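Local coordinates for protein DegT/DnrJ/EryC1/StrS aminotransferase (Brucella abortus 2308, PDB 4QGR) that probably catalyses amino-group transfer as a pyridoxal 5'-phosphate-dependent aminotransferase, at residues L14-A19 with H359-E364; R269-Y274 with S293-Y298; E46-L51 with E58-C63. All blocks are in the same frame, centred on the assembly; numbering follows the deposited sequence.

Interaction 1: L14-A19 with H359-E364; sequences LGAQRA and HPYLSE
A16, in the first turn of helix 14-20, and Y361, in the type I beta turn H359-L362, bring their CA atoms within 6.6 Å of each other, the closest pair of CA atoms across the two segments. What fills the gap is one aromatic ring laid against a helix. The methyl of A16 meets the base of the tyrosine, CB to Y361 CB at 3.7 Å, while further along the ring Q17 CB lies 3.6 Å from Y361 CE2. The backbone N of Q17 and the carbonyl oxygen of A16 stand over one face of the ring, and P360 CB lies above the opposite one, so the phenol is held between the helix and its own turn. The turn is in part fixed by H359, whose ND1 accepts a bond from Y361 N at 3.2 Å, the donor standing 27° out of the imidazole plane.

Q17 carries CG anti to its own N (chi1 179°) and runs extended past the phenol, its amide plane 72° from the ring. Both polar ends then reach the same carboxylate: E263 OE2 bonds with Y361 OH and with Q17 NE2, while K256 binds Q17 OE1 and R20 also bonds with Y361 OH. The contact thus ties the N-terminal helix 14-20 to the loop between strand 353-356 and helix 364-377, with the long helix 247-278 supplying E263, K256 and the I259 side chain that touches Y361.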
loop_
_atom_site.group_PDB
_atom_site.type_symbol
_atom_site.label_atom_id
_atom_site.label_comp_id
_atom_site.label_asym_id
_atom_site.label_seq_id
_atom_site.Cartn_x
_atom_site.Cartn_y
_atom_site.Cartn_z
ATOM N N LEU A 14 -11.977 -3.830 20.017
ATOM C CA LEU A 14 -11.487 -2.501 19.646
ATOM C C LEU A 14 -12.355 -1.414 20.281
ATOM O O LEU A 14 -11.891 -0.348 20.597
ATOM C CB LEU A 14 -11.411 -2.318 18.132
ATOM C CG LEU A 14 -10.445 -3.307 17.455
ATOM C CD1 LEU A 14 -10.465 -3.045 15.948
ATOM C CD2 LEU A 14 -9.019 -3.246 18.003
ATOM N N GLY A 15 -13.634 -1.688 20.465
ATOM C CA GLY A 15 -14.516 -0.702 21.098
ATOM C C GLY A 15 -14.152 -0.343 22.537
ATOM O O GLY A 15 -14.244 0.845 22.948
ATOM N N ALA A 16 -13.761 -1.344 23.309
ATOM C CA ALA A 16 -13.417 -1.127 24.713
ATOM C C ALA A 16 -12.134 -0.315 24.805
ATOM O O ALA A 16 -11.966 0.550 25.691
ATOM C CB ALA A 16 -13.230 -2.435 25.443
ATOM N N GLN A 17 -11.230 -0.613 23.876
ATOM C CA GLN A 17 -9.995 0.142 23.800
ATOM C C GLN A 17 -10.271 1.588 23.402
ATOM O O GLN A 17 -9.746 2.503 23.997
ATOM C CB GLN A 17 -9.023 -0.514 22.820
ATOM C CG GLN A 17 -7.718 0.272 22.708
ATOM C CD GLN A 17 -6.852 -0.237 21.578
ATOM O OE1 GLN A 17 -7.230 -0.193 20.419
ATOM N NE2 GLN A 17 -5.645 -0.663 21.917
ATOM N N ARG A 18 -11.106 1.786 22.382
ATOM C CA ARG A 18 -11.420 3.121 21.949
ATOM C C ARG A 18 -12.093 3.882 23.095
ATOM O O ARG A 18 -11.834 5.085 23.277
ATOM C CB ARG A 18 -12.288 3.096 20.693
ATOM C CG ARG A 18 -12.540 4.468 20.101
ATOM C CD ARG A 18 -13.303 4.409 18.786
ATOM N NE ARG A 18 -14.724 4.252 19.018
ATOM C CZ ARG A 18 -15.554 5.243 19.413
ATOM N NH1 ARG A 18 -15.153 6.510 19.595
ATOM N NH2 ARG A 18 -16.835 4.977 19.619
ATOM N N ALA A 19 -13.012 3.225 23.811
ATOM C CA ALA A 19 -13.687 3.923 24.930
ATOM C C ALA A 19 -12.662 4.501 25.933
ATOM O O ALA A 19 -12.863 5.622 26.493
ATOM C CB ALA A 19 -14.671 3.007 25.632
ATOM N N HIS A 359 -7.552 -10.035 24.605
ATOM C CA HIS A 359 -7.329 -8.598 24.469
ATOM C C HIS A 359 -7.219 -8.023 25.883
ATOM O O HIS A 359 -7.563 -8.712 26.857
ATOM C CB HIS A 359 -8.451 -7.932 23.657
ATOM C CG HIS A 359 -9.832 -8.200 24.156
ATOM N ND1 HIS A 359 -10.428 -7.444 25.137
ATOM C CD2 HIS A 359 -10.718 -9.177 23.856
ATOM C CE1 HIS A 359 -11.644 -7.889 25.358
ATOM N NE2 HIS A 359 -11.848 -8.945 24.601
ATOM N N PRO A 360 -6.781 -6.759 26.010
ATOM C CA PRO A 360 -6.539 -6.232 27.343
ATOM C C PRO A 360 -7.769 -6.045 28.210
ATOM O O PRO A 360 -7.611 -5.885 29.426
ATOM C CB PRO A 360 -5.826 -4.881 27.063
ATOM C CG PRO A 360 -5.289 -5.010 25.661
ATOM C CD PRO A 360 -6.317 -5.832 24.964
ATOM N N TYR A 361 -8.958 -6.029 27.600
ATOM C CA TYR A 361 -10.219 -5.675 28.268
ATOM C C TYR A 361 -11.137 -6.836 28.613
ATOM O O TYR A 361 -12.303 -6.657 29.009
ATOM C CB TYR A 361 -10.921 -4.614 27.433
ATOM C CG TYR A 361 -9.933 -3.519 27.105
ATOM C CD1 TYR A 361 -9.686 -2.513 28.014
ATOM C CD2 TYR A 361 -9.182 -3.535 25.922
ATOM C CE1 TYR A 361 -8.727 -1.552 27.777
ATOM C CE2 TYR A 361 -8.216 -2.568 25.682
ATOM C CZ TYR A 361 -8.016 -1.568 26.611
ATOM O OH TYR A 361 -7.059 -0.589 26.458
ATOM N N LEU A 362 -10.609 -8.054 28.497
ATOM C CA LEU A 362 -11.383 -9.226 28.829
ATOM C C LEU A 362 -11.595 -9.258 30.329
ATOM O O LEU A 362 -10.641 -9.233 31.101
ATOM C CB LEU A 362 -10.636 -10.475 28.368
ATOM C CG LEU A 362 -11.375 -11.804 28.434
ATOM C CD1 LEU A 362 -12.504 -11.821 27.394
ATOM C CD2 LEU A 362 -10.394 -12.960 28.223
ATOM N N SER A 363 -12.848 -9.313 30.754
ATOM C CA SER A 363 -13.138 -9.278 32.195
ATOM C C SER A 363 -12.871 -10.625 32.857
ATOM O O SER A 363 -12.877 -11.677 32.205
ATOM C CB SER A 363 -14.597 -8.884 32.419
ATOM O OG SER A 363 -15.483 -9.938 32.024
ATOM N N GLU A 364 -12.701 -10.592 34.179
ATOM C CA GLU A 364 -12.568 -11.834 34.939
ATOM C C GLU A 364 -13.770 -12.722 34.685
ATOM O O GLU A 364 -13.619 -13.905 34.427
ATOM C CB GLU A 364 -12.492 -11.573 36.438
ATOM C CG GLU A 364 -11.141 -11.187 36.968
ATOM C CD GLU A 364 -11.003 -11.464 38.457
ATOM O OE1 GLU A 364 -11.687 -12.372 39.003
ATOM O OE2 GLU A 364 -10.205 -10.750 39.082
#

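Interaction 2: R269-Y274 with S293-Y298; sequences RIARRY and SAWAQY
A271 presses its methyl onto the indole of W295 unusually closely, CB to CE2 at 3.2 Å, in a CH-pi contact over the ring face. The methyl lies 3.5 Å from the centroid of the five-membered ring, 25° off its normal. On the other face of the indole sits S293 CB, and S293 OG accepts a straight bond from W295 N at 2.9 Å, closing an ST turn that brings the serine side chain back towards the tryptophan. In the C-terminal part of this aminotransferase fold, the contact packs the long helix 247-278 against the segment leading into strand 298-301.

One helical turn on from A271, Y274 and Y298 form a face-to-face stack, their centroids 4.4 Å apart and planes inclined by 29°. Y274 CD2 comes over the centre of the Y298 ring. Their first torsions differ: Y298 holds CG anti to its N, whereas Y274 places it anti to the carbonyl carbon, beside its N (-88°). Each phenol finds its polar partner outside the segments, Y274 OH at the carbonyl of P357 and Y298 OH at N275, the next residue of the helix. That hydroxyl passes closely by the root of its stacking partner, Y298 OH to Y274 CB measuring 3.1 Å.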
loop_
_atom_site.group_PDB
_atom_site.type_symbol
_atom_site.label_atom_id
_atom_site.label_comp_id
_atom_site.label_asym_id
_atom_site.label_seq_id
_atom_site.Cartn_x
_atom_site.Cartn_y
_atom_site.Cartn_z
ATOM N N ARG A 269 -1.120 -10.914 32.160
ATOM C CA ARG A 269 -1.970 -11.360 33.293
ATOM C C ARG A 269 -3.084 -12.301 32.814
ATOM O O ARG A 269 -3.305 -13.362 33.365
ATOM C CB ARG A 269 -2.543 -10.154 34.040
ATOM C CG ARG A 269 -3.707 -10.470 34.944
ATOM C CD ARG A 269 -4.220 -9.194 35.603
ATOM N NE ARG A 269 -4.719 -8.183 34.663
ATOM C CZ ARG A 269 -5.886 -8.233 34.042
ATOM N NH1 ARG A 269 -6.686 -9.281 34.158
ATOM N NH2 ARG A 269 -6.234 -7.244 33.249
ATOM N N ILE A 270 -3.744 -11.929 31.732
ATOM C CA ILE A 270 -4.837 -12.701 31.168
ATOM C C ILE A 270 -4.373 -14.067 30.635
ATOM O O ILE A 270 -4.998 -15.101 30.911
ATOM C CB ILE A 270 -5.556 -11.855 30.078
ATOM C CG1 ILE A 270 -6.273 -10.681 30.784
ATOM C CG2 ILE A 270 -6.528 -12.710 29.278
ATOM C CD1 ILE A 270 -6.610 -9.520 29.850
ATOM N N ALA A 271 -3.254 -14.070 29.901
ATOM C CA ALA A 271 -2.695 -15.304 29.339
ATOM C C ALA A 271 -2.295 -16.253 30.425
ATOM O O ALA A 271 -2.518 -17.441 30.298
ATOM C CB ALA A 271 -1.506 -15.018 28.457
ATOM N N ARG A 272 -1.673 -15.734 31.486
ATOM C CA ARG A 272 -1.226 -16.598 32.596
ATOM C C ARG A 272 -2.417 -17.222 33.300
ATOM O O ARG A 272 -2.383 -18.382 33.690
ATOM C CB ARG A 272 -0.323 -15.822 33.572
ATOM C CG ARG A 272 1.061 -15.562 32.979
ATOM C CD ARG A 272 1.995 -14.786 33.917
ATOM N NE ARG A 272 3.282 -14.483 33.269
ATOM C CZ ARG A 272 4.306 -15.343 33.150
ATOM N NH1 ARG A 272 4.224 -16.587 33.612
ATOM N NH2 ARG A 272 5.429 -14.964 32.540
ATOM N N ARG A 273 -3.482 -16.451 33.440
ATOM C CA ARG A 273 -4.699 -16.972 34.057
ATOM C C ARG A 273 -5.326 -18.083 33.192
ATOM O O ARG A 273 -5.760 -19.112 33.738
ATOM C CB ARG A 273 -5.688 -15.848 34.368
ATOM C CG ARG A 273 -6.813 -16.259 35.306
ATOM C CD ARG A 273 -7.461 -15.009 35.877
ATOM N NE ARG A 273 -8.487 -15.356 36.857
ATOM C CZ ARG A 273 -9.789 -15.485 36.614
ATOM N NH1 ARG A 273 -10.301 -15.266 35.409
ATOM N NH2 ARG A 273 -10.607 -15.802 37.618
ATOM N N TYR A 274 -5.377 -17.916 31.875
ATOM C CA TYR A 274 -5.825 -19.030 31.034
ATOM C C TYR A 274 -4.909 -20.243 31.200
ATOM O O TYR A 274 -5.381 -21.385 31.300
ATOM C CB TYR A 274 -5.770 -18.665 29.557
ATOM C CG TYR A 274 -6.947 -17.984 28.885
ATOM C CD1 TYR A 274 -8.275 -18.444 29.029
ATOM C CD2 TYR A 274 -6.707 -16.936 27.988
ATOM C CE1 TYR A 274 -9.314 -17.845 28.338
ATOM C CE2 TYR A 274 -7.723 -16.334 27.284
ATOM C CZ TYR A 274 -9.038 -16.803 27.450
ATOM O OH TYR A 274 -10.037 -16.225 26.720
ATOM N N SER A 293 5.141 -12.325 25.667
ATOM C CA SER A 293 4.495 -12.364 24.360
ATOM C C SER A 293 3.573 -11.150 24.185
ATOM O O SER A 293 2.995 -10.635 25.166
ATOM C CB SER A 293 3.647 -13.651 24.234
ATOM O OG SER A 293 2.958 -13.631 22.980
ATOM N N ALA A 294 3.438 -10.664 22.945
ATOM C CA ALA A 294 2.421 -9.686 22.653
ATOM C C ALA A 294 1.014 -10.298 22.672
ATOM O O ALA A 294 0.048 -9.552 22.738
ATOM C CB ALA A 294 2.663 -9.023 21.325
ATOM N N TRP A 295 0.898 -11.638 22.685
ATOM C CA TRP A 295 -0.439 -12.294 22.679
ATOM C C TRP A 295 -1.352 -11.714 21.622
ATOM O O TRP A 295 -2.516 -11.437 21.886
ATOM C CB TRP A 295 -1.101 -12.226 24.056
ATOM C CG TRP A 295 -0.274 -12.992 25.089
ATOM C CD1 TRP A 295 0.459 -12.463 26.101
ATOM C CD2 TRP A 295 -0.087 -14.389 25.138
ATOM N NE1 TRP A 295 1.093 -13.457 26.803
ATOM C CE2 TRP A 295 0.765 -14.658 26.220
ATOM C CE3 TRP A 295 -0.607 -15.464 24.406
ATOM C CZ2 TRP A 295 1.142 -15.945 26.567
ATOM C CZ3 TRP A 295 -0.184 -16.764 24.743
ATOM C CH2 TRP A 295 0.654 -16.987 25.815
ATOM N N ALA A 296 -0.854 -11.576 20.401
ATOM C CA ALA A 296 -1.728 -11.267 19.297
ATOM C C ALA A 296 -2.871 -12.255 19.230
ATOM O O ALA A 296 -3.998 -11.894 18.872
ATOM C CB ALA A 296 -0.944 -11.271 18.016
ATOM N N GLN A 297 -2.583 -13.520 19.550
ATOM C CA GLN A 297 -3.603 -14.549 19.731
ATOM C C GLN A 297 -3.208 -15.416 20.928
ATOM O O GLN A 297 -1.998 -15.587 21.221
ATOM C CB GLN A 297 -3.726 -15.492 18.502
ATOM C CG GLN A 297 -3.954 -14.744 17.193
ATOM C CD GLN A 297 -5.280 -14.057 17.072
ATOM O OE1 GLN A 297 -6.214 -14.378 17.803
ATOM N NE2 GLN A 297 -5.392 -13.126 16.082
ATOM N N TYR A 298 -4.217 -16.016 21.553
ATOM C CA TYR A 298 -4.037 -16.959 22.658
ATOM C C TYR A 298 -4.487 -18.303 22.096
ATOM O O TYR A 298 -5.681 -18.539 21.907
ATOM C CB TYR A 298 -4.835 -16.567 23.886
ATOM C CG TYR A 298 -4.622 -17.587 25.000
ATOM C CD1 TYR A 298 -5.424 -18.733 25.081
ATOM C CD2 TYR A 298 -3.556 -17.486 25.850
ATOM C CE1 TYR A 298 -5.193 -19.712 26.069
ATOM C CE2 TYR A 298 -3.310 -18.467 26.832
ATOM C CZ TYR A 298 -4.120 -19.584 26.907
ATOM O OH TYR A 298 -3.905 -20.559 27.873
#

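Interaction 3: E46-L51 with E58-C63; sequences EFEKKL and EHVIAC
E48 reaches from helix 42-55 to the backbone of strand 59-63 and takes the amide of A62 on OE2, at 2.8 Å and with an N-H...O angle of 168°. The two elements form a helix-then-strand unit at the border of the large mixed sheet of the PLP-dependent aminotransferase fold, joined by a short connection; the axes of segments 46-51 and 59-63 lie at 139° between their N-to-C directions. The amide meets OE2 on its anti side, 22° out of the carboxylate plane.

Around this bond V60 and A62 pack against the glutamate and the helix backbone. V60 turns its side chain into the helix, with CG2 lying 3.3 Å from the carbonyl oxygen of E48 and CG1 facing L51 CD2 at 4.3 Å. The methyl of A62 lies alongside the glutamate, near OE2 and CG. Beyond CG the E48 chain is extended, which carries the carboxylate past V60 to A62, the next residue of the strand whose CB points toward the helix.

That course brings the carboxylate close to the carbonyl of V60, another acceptor. R222, from helix 215-224, plausibly offsets the unfavourable proximity: it forms a salt bridge with E48 OE2 through NH1 and bonds V60 O through NH2. Further out, strand 208-212 pairs with 59-63 and places F211 against both L51 and V60. A water adds a further bond, donating to E48 OE2 at 2.8 Å and only weakly to A62 O.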
loop_
_atom_site.group_PDB
_atom_site.type_symbol
_atom_site.label_atom_id
_atom_site.label_comp_id
_atom_site.label_asym_id
_atom_site.label_seq_id
_atom_site.Cartn_x
_atom_site.Cartn_y
_atom_site.Cartn_z
ATOM N N GLU A 46 6.933 11.859 14.478
ATOM C CA GLU A 46 6.738 11.799 15.902
ATOM C C GLU A 46 6.509 10.355 16.342
ATOM O O GLU A 46 7.108 9.867 17.336
ATOM C CB GLU A 46 5.596 12.754 16.296
ATOM C CG GLU A 46 5.327 12.792 17.773
ATOM C CD GLU A 46 4.117 13.651 18.154
ATOM O OE1 GLU A 46 3.483 14.311 17.263
ATOM O OE2 GLU A 46 3.799 13.592 19.370
ATOM N N PHE A 47 5.642 9.653 15.619
ATOM C CA PHE A 47 5.371 8.261 15.961
ATOM C C PHE A 47 6.635 7.404 15.743
ATOM O O PHE A 47 6.945 6.545 16.571
ATOM C CB PHE A 47 4.137 7.735 15.198
ATOM C CG PHE A 47 3.902 6.277 15.348
ATOM C CD1 PHE A 47 3.521 5.747 16.575
ATOM C CD2 PHE A 47 4.041 5.420 14.277
ATOM C CE1 PHE A 47 3.316 4.411 16.727
ATOM C CE2 PHE A 47 3.815 4.087 14.420
ATOM C CZ PHE A 47 3.437 3.577 15.661
ATOM N N GLU A 48 7.352 7.637 14.659
ATOM C CA GLU A 48 8.576 6.839 14.403
ATOM C C GLU A 48 9.537 6.981 15.596
ATOM O O GLU A 48 10.139 6.008 16.052
ATOM C CB GLU A 48 9.272 7.297 13.112
ATOM C CG GLU A 48 8.529 6.914 11.824
ATOM C CD GLU A 48 9.206 7.422 10.526
ATOM O OE1 GLU A 48 10.009 8.399 10.557
ATOM O OE2 GLU A 48 8.931 6.849 9.458
ATOM N N LYS A 49 9.686 8.200 16.090
ATOM C CA LYS A 49 10.598 8.436 17.219
ATOM C C LYS A 49 10.179 7.785 18.504
ATOM O O LYS A 49 10.976 7.140 19.174
ATOM C CB LYS A 49 10.771 9.931 17.461
ATOM C CG LYS A 49 11.705 10.473 16.437
ATOM C CD LYS A 49 11.589 11.964 16.253
ATOM C CE LYS A 49 12.228 12.326 14.914
ATOM N NZ LYS A 49 12.165 13.784 14.672
ATOM N N LYS A 50 8.904 7.942 18.834
ATOM C CA LYS A 50 8.370 7.393 20.073
ATOM C C LYS A 50 8.356 5.871 20.019
ATOM O O LYS A 50 8.778 5.223 20.999
ATOM C CB LYS A 50 6.991 7.967 20.385
ATOM C CG LYS A 50 7.100 9.433 20.785
ATOM C CD LYS A 50 5.771 10.103 21.116
ATOM C CE LYS A 50 6.061 11.474 21.765
ATOM N NZ LYS A 50 5.030 12.477 21.356
ATOM N N LEU A 51 7.983 5.298 18.875
ATOM C CA LEU A 51 8.028 3.832 18.737
ATOM C C LEU A 51 9.476 3.318 18.780
ATOM O O LEU A 51 9.785 2.308 19.433
ATOM C CB LEU A 51 7.365 3.348 17.459
ATOM C CG LEU A 51 7.210 1.835 17.307
ATOM C CD1 LEU A 51 6.448 1.198 18.457
ATOM C CD2 LEU A 51 6.547 1.507 15.965
ATOM N N GLU A 58 17.186 2.291 16.614
ATOM C CA GLU A 58 17.603 3.654 16.237
ATOM C C GLU A 58 16.746 4.237 15.135
ATOM O O GLU A 58 16.560 5.461 15.076
ATOM C CB GLU A 58 19.045 3.656 15.759
ATOM C CG GLU A 58 20.039 3.243 16.825
ATOM C CD GLU A 58 21.482 3.309 16.339
ATOM O OE1 GLU A 58 21.847 4.271 15.619
ATOM O OE2 GLU A 58 22.241 2.378 16.681
ATOM N N HIS A 59 16.265 3.391 14.244
ATOM C CA HIS A 59 15.503 3.851 13.071
ATOM C C HIS A 59 14.181 3.151 12.969
ATOM O O HIS A 59 14.147 1.921 12.909
ATOM C CB HIS A 59 16.288 3.635 11.757
ATOM C CG HIS A 59 17.658 4.255 11.779
ATOM N ND1 HIS A 59 17.872 5.594 11.533
ATOM C CD2 HIS A 59 18.869 3.726 12.069
ATOM C CE1 HIS A 59 19.161 5.874 11.690
ATOM N NE2 HIS A 59 19.790 4.750 11.999
ATOM N N VAL A 60 13.101 3.930 12.857
ATOM C CA VAL A 60 11.759 3.390 12.576
ATOM C C VAL A 60 11.299 4.030 11.291
ATOM O O VAL A 60 11.319 5.283 11.157
ATOM C CB VAL A 60 10.744 3.715 13.667
ATOM C CG1 VAL A 60 9.327 3.244 13.241
ATOM C CG2 VAL A 60 11.196 3.112 15.010
ATOM N N ILE A 61 10.943 3.182 10.333
ATOM C CA ILE A 61 10.531 3.647 9.006
ATOM C C ILE A 61 9.067 3.228 8.823
ATOM O O ILE A 61 8.762 2.080 8.451
ATOM C CB ILE A 61 11.406 3.044 7.906
ATOM C CG1 ILE A 61 12.897 3.315 8.144
ATOM C CG2 ILE A 61 10.970 3.596 6.549
ATOM C CD1 ILE A 61 13.586 2.179 8.865
ATOM N N ALA A 62 8.167 4.171 9.055
ATOM C CA ALA A 62 6.724 3.876 8.922
ATOM C C ALA A 62 6.391 3.633 7.456
ATOM O O ALA A 62 7.032 4.196 6.586
ATOM C CB ALA A 62 5.885 5.012 9.516
ATOM N N CYS A 63 5.412 2.760 7.180
ATOM C CA CYS A 63 4.997 2.486 5.797
ATOM C C CYS A 63 3.526 2.095 5.765
ATOM O O CYS A 63 2.815 2.227 6.785
ATOM C CB CYS A 63 5.895 1.398 5.190
ATOM S SG CYS A 63 6.011 -0.158 6.116
HETATM O O HOH W 1 8.216 7.281 6.792
#

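How the interactions relate
Interactions 1 and 2 are neighbours, their centres 14 Å apart on the same side of the chain's centre, and they touch: I270 CD1 packs on the carbonyl oxygen of H359, and L362 on the hydroxyl of Y274. Helix 247-278 is their common element, carrying one segment of interaction 2 and backing interaction 1. The centre of interaction 3 lies about 26 Å from the centres of both, at the edge strand of the large sheet, although the same long helix also packs on its helix 42-55. Along the chain interaction 3 closes first, interaction 2 follows, and both nest within the loop closed by interaction 1, which joins the N-terminal helix 14-20 to the loop before the last helix, 364-377.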